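Local coordinates for EAL domain protein (Vibrio cholerae serotype O1, PDB 6IJ2) that probably hydrolyses cyclic dinucleotides such as c-di-GMP and cGAMP as a metal-dependent EAL-type phosphodiesterase, and here holds the linear product 5'-pGpG, at residues D172-I177 against L208-L213; E215-H220 against E232-Y237. The protein carries 1 engineered substitution. One frame throughout, in Å; residues are numbered along the deposited sequence.

Contacts 1 and 2 follow one another along the chain: 172-177 meets 208-213, and only afterwards does 215-220 meet 232-237. Their centres lie about 19 Å apart, on the same sheet of the EAL domain, which has the barrel fold of that family. Strand 211-214 is shared ground, pairing with 177-180 on one side and 233-244 on the other. The two contacts touch directly through Leu233, whose side chain packs on Ile177, Gln211 and Leu213. Contact 1 lies where strands 177-180 and 211-214 begin; contact 2 lies beyond the end of strand 211-214, where the chain reaches calcium and the guanine of the bound nucleotide.

Contact 1: D172-I177 against L208-L213; sequences DFQTNI and LNIQPL
Ile177 and Gln211 face each other where two neighbouring strands start, as a parallel bridge pair with CA atoms 4.6 Å apart; the touching parts of the segments run 25° from parallel. Across the segments the bridge has one hydrogen bond, from Gln211 N to Asn176 O over 3.0 Å and almost straight, 172° at the hydrogen; a second backbone bond joins Gln211 to Val178. Ile177 CA adds a CA-H...O contact to Gln211 O, 3.2 Å away.

At the bridge the side chains of Ile177 and Gln211 lie alongside each other, on one face of the sheet, and point the same way. The Ile177 CG2 branch, anti to the backbone N, meets Leu213 CB at 4.0 Å. Before the strands, Ile210 lies across the Gln174-Ile177 backbone: CG1 rests on Thr175 O, CG2 sits against the Ile177 carbonyl carbon, and CD1 reaches Gln174 CB at 3.8 Å. Gln174 crosses Ile210 and Leu208 at about a right angle. Its CG, set beside the backbone N (chi1 -64°), lies against Leu208 CD1; the bend at chi2 then turns the amide, whose NE2 bonds Leu170 O. A water links Thr175 O to Asn209 O, tying the two loops together. Thr175 OG1 donates to Ile177 O from above the carbonyl plane.

Gln174 and Leu208 also pack on Val193 of the second subunit, so this end of the contact belongs to the dimer interface. Asn209 closes helix 192-207 with a Schellman motif, and the chain then enters strand 211-214: the helix-to-strand return of a beta-alpha-beta unit in the EAL barrel.

Contact 2: E215-H220 against E232-Y237; sequences EGVESH and ELMQGY. With CA (calcium ion), chain I; nucleotides of chain B.
Gly216 and Gly236 bring the two backbones within 4.1 Å, CA to CA, and the touching parts, 215-218 and 234-237, run 45° apart; Val217 N closes the junction by donating to Gln235 O over 3.0 Å. Gly236, at backbone angles that call for glycine, puts its CA close to Val217 O in a CA-H...O contact. On the side covered by helix 220-229, where both touch Leu226, Val217 CG2 packs against Met234 SD, the two side chains crossing at a slant.

Both segments grip the guanine of G1 of chain B, and 215-220 also reaches its phosphate through the metal. The guanine lies over one face of the Tyr237 ring, C6 3.4 Å above the ring plane and over its centre. Tyr237 backbone N donates to guanine O6 over 2.8 Å in a nearly straight bond (178°). Glu218 reads the adjacent edge: OE1 accepts from N1 at 2.8 Å and, more bent, from N2. Its chain is extended beyond CG (chi2 -172°), which carries the carboxylate out to that edge. At the phosphate end, Glu215 grips the calcium ion with both oxygens, OE2 at 2.3 Å and OE1 at 2.5 Å, and phosphate oxygen OP3 of the same nucleotide binds this ion as well. Asp158 and Asp159 are further ligands of the metal.

One base is thus recognised through O6, N1 and N2, a combination specific to guanine, while its phosphate is tied to a carboxylate-bound metal. Calcium probably stands where a catalytic magnesium or manganese would; a metal on this 5'-phosphate of the product is consistent with metal-assisted cleavage, the metal probably drawing charge from the phosphate.

Contact 1: D172-I177 against L208-L213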
ATOM      1  N   ASP A 172       1.152  12.641   2.413  1.00 34.30           N
ATOM      2  CA  ASP A 172       0.354  13.841   2.607  1.00 37.91           C
ATOM      3  C   ASP A 172       0.086  14.197   4.065  1.00 42.64           C
ATOM      4  O   ASP A 172      -0.300  15.338   4.334  1.00 42.69           O
ATOM      5  CB  ASP A 172      -0.979  13.709   1.857  1.00 37.28           C
ATOM      6  CG  ASP A 172      -0.809  13.829   0.347  1.00 52.18           C
ATOM      7  OD1 ASP A 172      -0.090  14.753  -0.093  1.00 53.36           O
ATOM      8  OD2 ASP A 172      -1.381  13.003  -0.398  1.00 51.80           O
ATOM      9  N   PHE A 173       0.276  13.271   5.003  1.00 38.35           N
ATOM     10  CA  PHE A 173       0.186  13.608   6.421  1.00 34.53           C
ATOM     11  C   PHE A 173       0.974  12.587   7.226  1.00 31.11           C
ATOM     12  O   PHE A 173       1.236  11.476   6.768  1.00 33.32           O
ATOM     13  CB  PHE A 173      -1.268  13.665   6.914  1.00 33.96           C
ATOM     14  CG  PHE A 173      -1.979  12.346   6.878  1.00 34.49           C
ATOM     15  CD1 PHE A 173      -2.610  11.916   5.711  1.00 36.38           C
ATOM     16  CD2 PHE A 173      -2.031  11.538   8.001  1.00 32.86           C
ATOM     17  CE1 PHE A 173      -3.275  10.710   5.677  1.00 39.61           C
ATOM     18  CE2 PHE A 173      -2.689  10.328   7.970  1.00 33.87           C
ATOM     19  CZ  PHE A 173      -3.313   9.915   6.802  1.00 31.95           C
ATOM     20  N   GLN A 174       1.336  12.960   8.451  1.00 30.57           N
ATOM     21  CA  GLN A 174       2.072  12.020   9.274  1.00 28.79           C
ATOM     22  C   GLN A 174       1.380  11.877  10.621  1.00 30.45           C
ATOM     23  O   GLN A 174       0.927  12.861  11.206  1.00 40.93           O
ATOM     24  CB  GLN A 174       3.525  12.452   9.448  1.00 32.28           C
ATOM     25  CG  GLN A 174       4.316  12.479   8.144  1.00 30.50           C
ATOM     26  CD  GLN A 174       4.032  13.710   7.301  1.00 33.67           C
ATOM     27  OE1 GLN A 174       4.082  14.840   7.798  1.00 38.65           O
ATOM     28  NE2 GLN A 174       3.726  13.500   6.016  1.00 31.53           N
ATOM     29  N   THR A 175       1.275  10.637  11.079  1.00 32.22           N
ATOM     30  CA  THR A 175       0.774  10.335  12.409  1.00 29.83           C
ATOM     31  C   THR A 175       1.924  10.311  13.407  1.00 26.28           C
ATOM     32  O   THR A 175       3.100  10.393  13.042  1.00 30.88           O
ATOM     33  CB  THR A 175       0.059   8.989  12.383  1.00 29.25           C
ATOM     34  OG1 THR A 175       0.879   8.061  11.656  1.00 29.11           O
ATOM     35  CG2 THR A 175      -1.268   9.124  11.641  1.00 34.41           C
ATOM     36  N   ASN A 176       1.568  10.211  14.695  1.00 26.07           N
ATOM     37  CA  ASN A 176       2.585  10.037  15.729  1.00 27.33           C
ATOM     38  C   ASN A 176       3.321   8.717  15.566  1.00 28.81           C
ATOM     39  O   ASN A 176       4.550   8.653  15.713  1.00 30.61           O
ATOM     40  CB  ASN A 176       1.935  10.086  17.108  1.00 32.45           C
ATOM     41  CG  ASN A 176       1.233  11.386  17.354  1.00 36.56           C
ATOM     42  OD1 ASN A 176       0.003  11.457  17.354  1.00 36.43           O
ATOM     43  ND2 ASN A 176       2.013  12.440  17.525  1.00 38.19           N
ATOM     44  N   ILE A 177       2.576   7.654  15.306  1.00 24.13           N
ATOM     45  CA  ILE A 177       3.091   6.296  15.238  1.00 25.67           C
ATOM     46  C   ILE A 177       2.664   5.668  13.913  1.00 24.24           C
ATOM     47  O   ILE A 177       1.595   5.972  13.375  1.00 28.67           O
ATOM     48  CB  ILE A 177       2.592   5.480  16.457  1.00 25.60           C
ATOM     49  CG1 ILE A 177       3.426   5.870  17.693  1.00 26.74           C
ATOM     50  CG2 ILE A 177       2.654   3.987  16.208  1.00 22.92           C
ATOM     51  CD1 ILE A 177       2.931   5.310  19.002  1.00 33.70           C
ATOM     52  N   LEU A 208      10.531  11.391   8.711  1.00 29.79           N
ATOM     53  CA  LEU A 208       9.205  11.974   8.852  1.00 31.31           C
ATOM     54  C   LEU A 208       8.833  12.267  10.305  1.00 30.59           C
ATOM     55  O   LEU A 208       7.698  12.679  10.562  1.00 36.40           O
ATOM     56  CB  LEU A 208       8.153  11.040   8.243  1.00 33.78           C
ATOM     57  CG  LEU A 208       8.276  10.655   6.771  1.00 36.71           C
ATOM     58  CD1 LEU A 208       6.929  10.175   6.238  1.00 34.53           C
ATOM     59  CD2 LEU A 208       8.803  11.807   5.951  1.00 34.90           C
ATOM     60  N   ASN A 209       9.769  12.061  11.235  1.00 30.25           N
ATOM     61  CA  ASN A 209       9.560  12.138  12.692  1.00 30.70           C
ATOM     62  C   ASN A 209       8.361  11.297  13.140  1.00 37.89           C
ATOM     63  O   ASN A 209       7.510  11.747  13.917  1.00 36.76           O
ATOM     64  CB  ASN A 209       9.431  13.585  13.167  1.00 45.43           C
ATOM     65  CG  ASN A 209       9.711  13.736  14.670  1.00 58.97           C
ATOM     66  OD1 ASN A 209      10.301  12.850  15.301  1.00 51.59           O
ATOM     67  ND2 ASN A 209       9.291  14.860  15.241  1.00 66.64           N
ATOM     68  N   ILE A 210       8.319  10.044  12.669  1.00 31.37           N
ATOM     69  CA  ILE A 210       7.276   9.082  13.029  1.00 23.81           C
ATOM     70  C   ILE A 210       7.888   7.949  13.841  1.00 31.84           C
ATOM     71  O   ILE A 210       8.954   7.431  13.497  1.00 30.08           O
ATOM     72  CB  ILE A 210       6.571   8.501  11.788  1.00 31.06           C
ATOM     73  CG1 ILE A 210       5.782   9.576  11.052  1.00 34.57           C
ATOM     74  CG2 ILE A 210       5.643   7.377  12.204  1.00 34.94           C
ATOM     75  CD1 ILE A 210       5.257   9.090   9.714  1.00 30.85           C
ATOM     76  N   GLN A 211       7.204   7.553  14.918  1.00 26.39           N
ATOM     77  CA  GLN A 211       7.693   6.469  15.757  1.00 27.19           C
ATOM     78  C   GLN A 211       7.182   5.126  15.252  1.00 26.15           C
ATOM     79  O   GLN A 211       5.956   4.943  15.126  1.00 24.32           O
ATOM     80  CB  GLN A 211       7.265   6.694  17.203  1.00 26.06           C
ATOM     81  CG  GLN A 211       7.775   5.665  18.168  1.00 35.49           C
ATOM     82  CD  GLN A 211       7.656   6.145  19.616  1.00 42.97           C
ATOM     83  OE1 GLN A 211       6.762   6.924  19.953  1.00 41.59           O
ATOM     84  NE2 GLN A 211       8.563   5.689  20.465  1.00 42.52           N
ATOM     85  N   PRO A 212       8.060   4.163  14.969  1.00 28.13           N
ATOM     86  CA  PRO A 212       7.603   2.866  14.484  1.00 26.86           C
ATOM     87  C   PRO A 212       7.175   1.961  15.617  1.00 24.44           C
ATOM     88  O   PRO A 212       7.627   2.088  16.758  1.00 27.19           O
ATOM     89  CB  PRO A 212       8.841   2.297  13.779  1.00 28.55           C
ATOM     90  CG  PRO A 212       9.968   2.857  14.584  1.00 26.94           C
ATOM     91  CD  PRO A 212       9.533   4.244  15.000  1.00 28.68           C
ATOM     92  N   LEU A 213       6.283   1.035  15.272  1.00 21.80           N
ATOM     93  CA  LEU A 213       5.786   0.024  16.193  1.00 26.41           C
ATOM     94  C   LEU A 213       5.616  -1.269  15.411  1.00 25.62           C
ATOM     95  O   LEU A 213       4.829  -1.313  14.465  1.00 27.29           O
ATOM     96  CB  LEU A 213       4.452   0.459  16.803  1.00 26.27           C
ATOM     97  CG  LEU A 213       3.845  -0.291  17.991  1.00 26.62           C
ATOM     98  CD1 LEU A 213       2.756   0.570  18.617  1.00 27.23           C
ATOM     99  CD2 LEU A 213       3.257  -1.623  17.527  1.00 24.01           C
TER
HETATM  100  O   HOH W   1       4.547  12.786  13.362  1.00 47.73           O
HETATM  101  O   HOH W   2       6.262  10.646  16.877  1.00 44.87           O
HETATM  102  O   HOH W   3       4.908   9.011  19.167  1.00 55.59           O

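Contact 2: E215-H220 against E232-Y237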
ATOM      1  N   GLU A 215       4.135  -4.812  14.803  1.00 22.10           N
ATOM      2  CA  GLU A 215       2.991  -5.643  15.159  1.00 23.02           C
ATOM      3  C   GLU A 215       3.273  -7.127  14.959  1.00 25.10           C
ATOM      4  O   GLU A 215       4.041  -7.529  14.082  1.00 29.10           O
ATOM      5  CB  GLU A 215       1.757  -5.281  14.328  1.00 30.08           C
ATOM      6  CG  GLU A 215       1.242  -3.855  14.486  1.00 31.56           C
ATOM      7  CD  GLU A 215      -0.051  -3.621  13.700  1.00 32.90           C
ATOM      8  OE1 GLU A 215      -0.958  -2.981  14.249  1.00 31.14           O
ATOM      9  OE2 GLU A 215      -0.170  -4.089  12.539  1.00 33.18           O
ATOM     10  N   GLY A 216       2.597  -7.943  15.765  1.00 26.75           N
ATOM     11  CA  GLY A 216       2.573  -9.374  15.526  1.00 28.26           C
ATOM     12  C   GLY A 216       3.887 -10.091  15.730  1.00 29.90           C
ATOM     13  O   GLY A 216       4.138 -11.103  15.063  1.00 29.14           O
ATOM     14  N   VAL A 217       4.735  -9.597  16.630  1.00 26.27           N
ATOM     15  CA  VAL A 217       5.971 -10.297  16.964  1.00 26.82           C
ATOM     16  C   VAL A 217       5.623 -11.597  17.670  1.00 31.04           C
ATOM     17  O   VAL A 217       4.895 -11.594  18.670  1.00 32.16           O
ATOM     18  CB  VAL A 217       6.875  -9.411  17.833  1.00 28.67           C
ATOM     19  CG1 VAL A 217       8.125 -10.168  18.244  1.00 28.52           C
ATOM     20  CG2 VAL A 217       7.225  -8.151  17.081  1.00 28.11           C
ATOM     21  N   GLU A 218       6.131 -12.716  17.146  1.00 28.41           N
ATOM     22  CA  GLU A 218       5.807 -14.033  17.669  1.00 29.43           C
ATOM     23  C   GLU A 218       6.993 -14.807  18.228  1.00 35.32           C
ATOM     24  O   GLU A 218       6.778 -15.796  18.937  1.00 38.97           O
ATOM     25  CB  GLU A 218       5.107 -14.880  16.591  1.00 32.75           C
ATOM     26  CG  GLU A 218       3.697 -14.369  16.302  1.00 34.82           C
ATOM     27  CD  GLU A 218       2.879 -15.270  15.403  1.00 39.49           C
ATOM     28  OE1 GLU A 218       1.680 -14.975  15.214  1.00 39.61           O
ATOM     29  OE2 GLU A 218       3.420 -16.269  14.890  1.00 43.77           O
ATOM     30  N   SER A 219       8.227 -14.369  17.992  1.00 30.95           N
ATOM     31  CA  SER A 219       9.376 -15.131  18.455  1.00 32.84           C
ATOM     32  C   SER A 219      10.462 -14.190  18.951  1.00 31.41           C
ATOM     33  O   SER A 219      10.538 -13.026  18.555  1.00 28.96           O
ATOM     34  CB  SER A 219       9.941 -16.024  17.350  1.00 31.94           C
ATOM     35  OG  SER A 219      10.439 -15.228  16.290  1.00 32.91           O
ATOM     36  N   HIS A 220      11.325 -14.731  19.814  1.00 31.01           N
ATOM     37  CA  HIS A 220      12.466 -13.957  20.289  1.00 32.38           C
ATOM     38  C   HIS A 220      13.357 -13.512  19.138  1.00 28.79           C
ATOM     39  O   HIS A 220      13.913 -12.408  19.165  1.00 30.09           O
ATOM     40  CB  HIS A 220      13.280 -14.766  21.300  1.00 37.22           C
ATOM     41  CG  HIS A 220      14.521 -14.061  21.754  1.00 38.63           C
ATOM     42  ND1 HIS A 220      15.739 -14.232  21.136  1.00 40.28           N
ATOM     43  CD2 HIS A 220      14.722 -13.155  22.739  1.00 43.27           C
ATOM     44  CE1 HIS A 220      16.645 -13.477  21.733  1.00 42.26           C
ATOM     45  NE2 HIS A 220      16.054 -12.812  22.709  1.00 43.05           N
ATOM     46  N   GLU A 232      11.649   0.362  18.934  1.00 23.40           N
ATOM     47  CA  GLU A 232      11.453   0.322  20.377  1.00 24.69           C
ATOM     48  C   GLU A 232      10.093  -0.253  20.747  1.00 26.12           C
ATOM     49  O   GLU A 232      10.021  -1.189  21.541  1.00 31.14           O
ATOM     50  CB  GLU A 232      11.620   1.721  20.970  1.00 28.94           C
ATOM     51  CG  GLU A 232      13.018   2.274  20.781  1.00 31.02           C
ATOM     52  CD  GLU A 232      13.324   3.401  21.758  1.00 42.90           C
ATOM     53  OE1 GLU A 232      12.408   3.802  22.501  1.00 48.50           O
ATOM     54  OE2 GLU A 232      14.484   3.867  21.793  1.00 45.08           O
ATOM     55  N   LEU A 233       9.018   0.255  20.145  1.00 23.19           N
ATOM     56  CA  LEU A 233       7.677  -0.205  20.482  1.00 25.35           C
ATOM     57  C   LEU A 233       7.339  -1.477  19.718  1.00 22.20           C
ATOM     58  O   LEU A 233       7.462  -1.530  18.484  1.00 22.39           O
ATOM     59  CB  LEU A 233       6.639   0.878  20.178  1.00 24.68           C
ATOM     60  CG  LEU A 233       6.850   2.226  20.855  1.00 28.58           C
ATOM     61  CD1 LEU A 233       5.714   3.189  20.509  1.00 29.07           C
ATOM     62  CD2 LEU A 233       6.960   2.028  22.361  1.00 27.25           C
ATOM     63  N   MET A 234       6.897  -2.504  20.444  1.00 26.96           N
ATOM     64  CA  MET A 234       6.504  -3.756  19.814  1.00 24.49           C
ATOM     65  C   MET A 234       5.227  -4.291  20.450  1.00 24.85           C
ATOM     66  O   MET A 234       4.873  -3.956  21.585  1.00 25.35           O
ATOM     67  CB  MET A 234       7.615  -4.816  19.910  1.00 27.17           C
ATOM     68  CG  MET A 234       8.899  -4.405  19.184  1.00 34.14           C
ATOM     69  SD  MET A 234      10.052  -5.778  19.056  1.00 29.99           S
ATOM     70  CE  MET A 234      11.638  -4.937  18.994  1.00 26.13           C
ATOM     71  N   GLN A 235       4.549  -5.143  19.691  1.00 24.68           N
ATOM     72  CA  GLN A 235       3.299  -5.756  20.103  1.00 29.28           C
ATOM     73  C   GLN A 235       3.255  -7.146  19.489  1.00 27.46           C
ATOM     74  O   GLN A 235       3.770  -7.353  18.387  1.00 29.39           O
ATOM     75  CB  GLN A 235       2.124  -4.886  19.637  1.00 27.31           C
ATOM     76  CG  GLN A 235       0.770  -5.336  20.044  1.00 28.92           C
ATOM     77  CD  GLN A 235      -0.314  -4.373  19.578  1.00 31.28           C
ATOM     78  OE1 GLN A 235      -0.032  -3.293  19.031  1.00 32.02           O
ATOM     79  NE2 GLN A 235      -1.550  -4.757  19.784  1.00 28.48           N
ATOM     80  N   GLY A 236       2.667  -8.101  20.193  1.00 28.37           N
ATOM     81  CA  GLY A 236       2.543  -9.424  19.610  1.00 26.20           C
ATOM     82  C   GLY A 236       2.429 -10.512  20.658  1.00 30.17           C
ATOM     83  O   GLY A 236       2.707 -10.316  21.840  1.00 30.51           O
ATOM     84  N   TYR A 237       2.024 -11.695  20.178  1.00 31.22           N
ATOM     85  CA  TYR A 237       1.875 -12.860  21.046  1.00 33.14           C
ATOM     86  C   TYR A 237       3.153 -13.171  21.815  1.00 31.78           C
ATOM     87  O   TYR A 237       3.087 -13.706  22.926  1.00 37.18           O
ATOM     88  CB  TYR A 237       1.461 -14.081  20.224  1.00 36.97           C
ATOM     89  CG  TYR A 237       0.043 -14.048  19.680  1.00 36.42           C
ATOM     90  CD1 TYR A 237      -0.865 -13.064  20.070  1.00 34.82           C
ATOM     91  CD2 TYR A 237      -0.389 -15.014  18.788  1.00 38.52           C
ATOM     92  CE1 TYR A 237      -2.160 -13.044  19.572  1.00 40.33           C
ATOM     93  CE2 TYR A 237      -1.677 -15.001  18.277  1.00 46.85           C
ATOM     94  CZ  TYR A 237      -2.561 -14.017  18.675  1.00 52.64           C
ATOM     95  OH  TYR A 237      -3.846 -14.013  18.170  1.00 59.53           O
TER
HETATM   96 CA    CA I 601      -2.258  -3.097  12.165  1.00 29.69          CA
ATOM     97  OP3   G B   1      -3.754  -4.648  13.078  1.00 44.09           O
ATOM     98  P     G B   1      -5.129  -5.004  13.307  1.00 45.15           P
ATOM     99  OP1   G B   1      -5.725  -4.159  14.295  1.00 44.57           O
ATOM    100  OP2   G B   1      -5.734  -5.042  12.018  1.00 47.43           O
ATOM    101  O5'   G B   1      -5.021  -6.485  13.825  1.00 45.04           O
ATOM    102  C5'   G B   1      -5.202  -6.815  15.198  1.00 44.08           C
ATOM    103  C4'   G B   1      -5.378  -8.307  15.348  1.00 45.19           C
ATOM    104  O4'   G B   1      -4.083  -8.935  15.425  1.00 45.46           O
ATOM    105  C3'   G B   1      -6.144  -8.780  16.588  1.00 45.65           C
ATOM    106  O3'   G B   1      -7.142  -9.736  16.293  1.00 47.42           O
ATOM    107  C2'   G B   1      -5.066  -9.451  17.428  1.00 44.70           C
ATOM    108  O2'   G B   1      -5.480 -10.541  18.198  1.00 56.29           O
ATOM    109  C1'   G B   1      -4.131  -9.973  16.352  1.00 45.20           C
ATOM    110  N9    G B   1      -2.782 -10.217  16.839  1.00 45.30           N
ATOM    111  C8    G B   1      -2.106  -9.501  17.794  1.00 42.91           C
ATOM    112  N7    G B   1      -0.905  -9.951  18.016  1.00 42.87           N
ATOM    113  C5    G B   1      -0.777 -11.022  17.148  1.00 44.39           C
ATOM    114  C6    G B   1       0.314 -11.901  16.930  1.00 45.38           C
ATOM    115  O6    G B   1       1.404 -11.917  17.484  1.00 44.99           O
ATOM    116  N1    G B   1       0.018 -12.855  15.967  1.00 47.41           N
ATOM    117  C2    G B   1      -1.170 -12.941  15.291  1.00 48.98           C
ATOM    118  N2    G B   1      -1.256 -13.913  14.388  1.00 50.93           N
ATOM    119  N3    G B   1      -2.187 -12.120  15.473  1.00 47.49           N
ATOM    120  C4    G B   1      -1.923 -11.190  16.408  1.00 45.43           C
TER
HETATM  121  O   HOH W   4      -2.079  -4.388  10.230  1.00 27.81           O